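Local coordinates for Rho guanine nucleotide exchange factor 12 (Homo sapiens, PDB 1TXD), which acts as a guanine nucleotide exchange factor for the GTPase RhoA, represented here by its catalytic DH domain and adjoining PH domain, at residues K256-G261 with T277-D282. The protein carries 1 engineered substitution. Sequence-based numbering, arbitrary orientation.
Sequences KMIHEG and TLLLED
Ile258 and His259 both turn their backbone N-H toward the carbonyl of Leu279, whose O accepts from Ile258 N at 2.9 Å and from His259 N at 3.1 Å, both donors lying in the carbonyl plane. Leu279 N answers to His259 O less straight (131° at the hydrogen), the donor sitting above the carbonyl plane. Beyond this pair, Gly261 and Thr277 exchange two straighter bonds, Thr277 N reaching Gly261 O at 2.9 Å; at the other end Glu281 N makes a weak bond to Lys256 O. Two residues opposite one define a classic beta bulge, here in the antiparallel hairpin of strands 257-266 and 275-280 of the PH domain. With the register shifted by one residue, Ile258 points toward the partner strand, its CD1 3.6 Å from Glu281 N and its CG2 beside Leu279 CD2. Met257 keeps CG anti to its N (chi1 167°) and bends at chi3, which lays CE against Leu278 CD2 at 3.6 Å while CB meets Leu280 CD2 at 3.8 Å. Leu224 and Tyr227 of helix 191-230 pack on this methionine, and Asn220 ND2 bonds its carbonyl O, tying the hairpin to the long helix running in from the DH domain. Glu260, on the same face, hydrogen-bonds Tyr276 OH through OE1. Across the sheet, CB of His259 and CB of Leu279 touch at 3.9 Å beneath the C-terminal helix 354-374, where Trp360 meets the imidazole edge-to-face.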
# COMPACT_ATOMS: atom_id res chain seq x y z
N LYS A 256 0.38 -6.07 15.82
CA LYS A 256 1.09 -5.29 14.81
C LYS A 256 2.58 -5.25 15.10
O LYS A 256 2.98 -5.25 16.26
CB LYS A 256 0.50 -3.88 14.70
CG LYS A 256 -0.85 -3.84 13.96
CD LYS A 256 -1.29 -2.42 13.61
CE LYS A 256 -2.00 -2.38 12.26
NZ LYS A 256 -2.67 -1.07 12.01
N MET A 257 3.39 -5.27 14.03
CA MET A 257 4.85 -5.14 14.12
C MET A 257 5.25 -3.68 14.15
O MET A 257 4.73 -2.87 13.38
CB MET A 257 5.53 -5.84 12.93
CG MET A 257 7.04 -5.55 12.69
SD MET A 257 7.70 -6.64 11.33
CE MET A 257 7.85 -8.09 12.17
N ILE A 258 6.19 -3.35 15.04
CA ILE A 258 6.68 -1.99 15.24
C ILE A 258 8.09 -1.81 14.71
O ILE A 258 8.43 -0.75 14.17
CB ILE A 258 6.59 -1.65 16.74
CG1 ILE A 258 5.14 -1.29 17.08
CG2 ILE A 258 7.55 -0.49 17.13
CD1 ILE A 258 4.25 -2.48 17.36
N HIS A 259 8.92 -2.84 14.83
CA HIS A 259 10.30 -2.78 14.37
C HIS A 259 10.84 -4.16 13.99
O HIS A 259 10.31 -5.18 14.40
CB HIS A 259 11.19 -2.14 15.46
CG HIS A 259 12.46 -1.56 14.94
ND1 HIS A 259 13.61 -2.30 14.78
CD2 HIS A 259 12.76 -0.31 14.49
CE1 HIS A 259 14.56 -1.54 14.27
NE2 HIS A 259 14.07 -0.33 14.09
N GLU A 260 11.90 -4.17 13.18
CA GLU A 260 12.61 -5.39 12.85
C GLU A 260 14.05 -5.11 12.41
O GLU A 260 14.36 -4.04 11.87
CB GLU A 260 11.88 -6.14 11.73
CG GLU A 260 11.97 -5.44 10.39
CD GLU A 260 11.06 -6.05 9.35
OE1 GLU A 260 11.21 -7.25 9.05
OE2 GLU A 260 10.19 -5.32 8.83
N GLY A 261 14.94 -6.08 12.63
CA GLY A 261 16.30 -5.98 12.13
C GLY A 261 17.21 -7.16 12.47
O GLY A 261 16.81 -8.07 13.20
N THR A 277 15.28 -10.28 14.34
CA THR A 277 14.49 -10.06 15.54
C THR A 277 13.31 -9.19 15.21
O THR A 277 13.42 -8.30 14.39
CB THR A 277 15.38 -9.34 16.61
OG1 THR A 277 16.36 -10.26 17.08
CG2 THR A 277 14.58 -8.94 17.84
N LEU A 278 12.19 -9.41 15.88
CA LEU A 278 11.00 -8.65 15.60
C LEU A 278 10.42 -8.09 16.85
O LEU A 278 9.99 -8.84 17.72
CB LEU A 278 9.94 -9.54 14.94
CG LEU A 278 10.34 -10.51 13.83
CD1 LEU A 278 9.12 -11.32 13.48
CD2 LEU A 278 10.95 -9.84 12.59
N LEU A 279 10.39 -6.77 16.94
CA LEU A 279 9.63 -6.07 17.97
C LEU A 279 8.17 -5.90 17.55
O LEU A 279 7.87 -5.14 16.63
CB LEU A 279 10.23 -4.68 18.22
CG LEU A 279 9.44 -3.76 19.14
CD1 LEU A 279 9.05 -4.45 20.45
CD2 LEU A 279 10.29 -2.52 19.45
N LEU A 280 7.28 -6.61 18.24
CA LEU A 280 5.83 -6.50 18.04
C LEU A 280 5.19 -5.70 19.17
O LEU A 280 5.89 -5.24 20.08
CB LEU A 280 5.21 -7.90 17.97
CG LEU A 280 5.94 -8.91 17.09
CD1 LEU A 280 5.13 -10.22 16.99
CD2 LEU A 280 6.19 -8.35 15.70
N GLU A 281 3.87 -5.55 19.12
CA GLU A 281 3.14 -4.71 20.09
C GLU A 281 3.47 -5.07 21.53
O GLU A 281 3.65 -4.18 22.38
CB GLU A 281 1.62 -4.85 19.88
CG GLU A 281 0.95 -3.64 19.23
CD GLU A 281 -0.45 -3.94 18.71
OE1 GLU A 281 -1.10 -4.88 19.23
OE2 GLU A 281 -0.90 -3.25 17.77
N ASP A 282 3.54 -6.37 21.80
CA ASP A 282 3.57 -6.89 23.17
C ASP A 282 4.66 -7.93 23.43
O ASP A 282 4.82 -8.35 24.56
CB ASP A 282 2.19 -7.46 23.52
CG ASP A 282 1.87 -8.76 22.78
OD1 ASP A 282 2.53 -9.08 21.77
OD2 ASP A 282 0.95 -9.53 23.14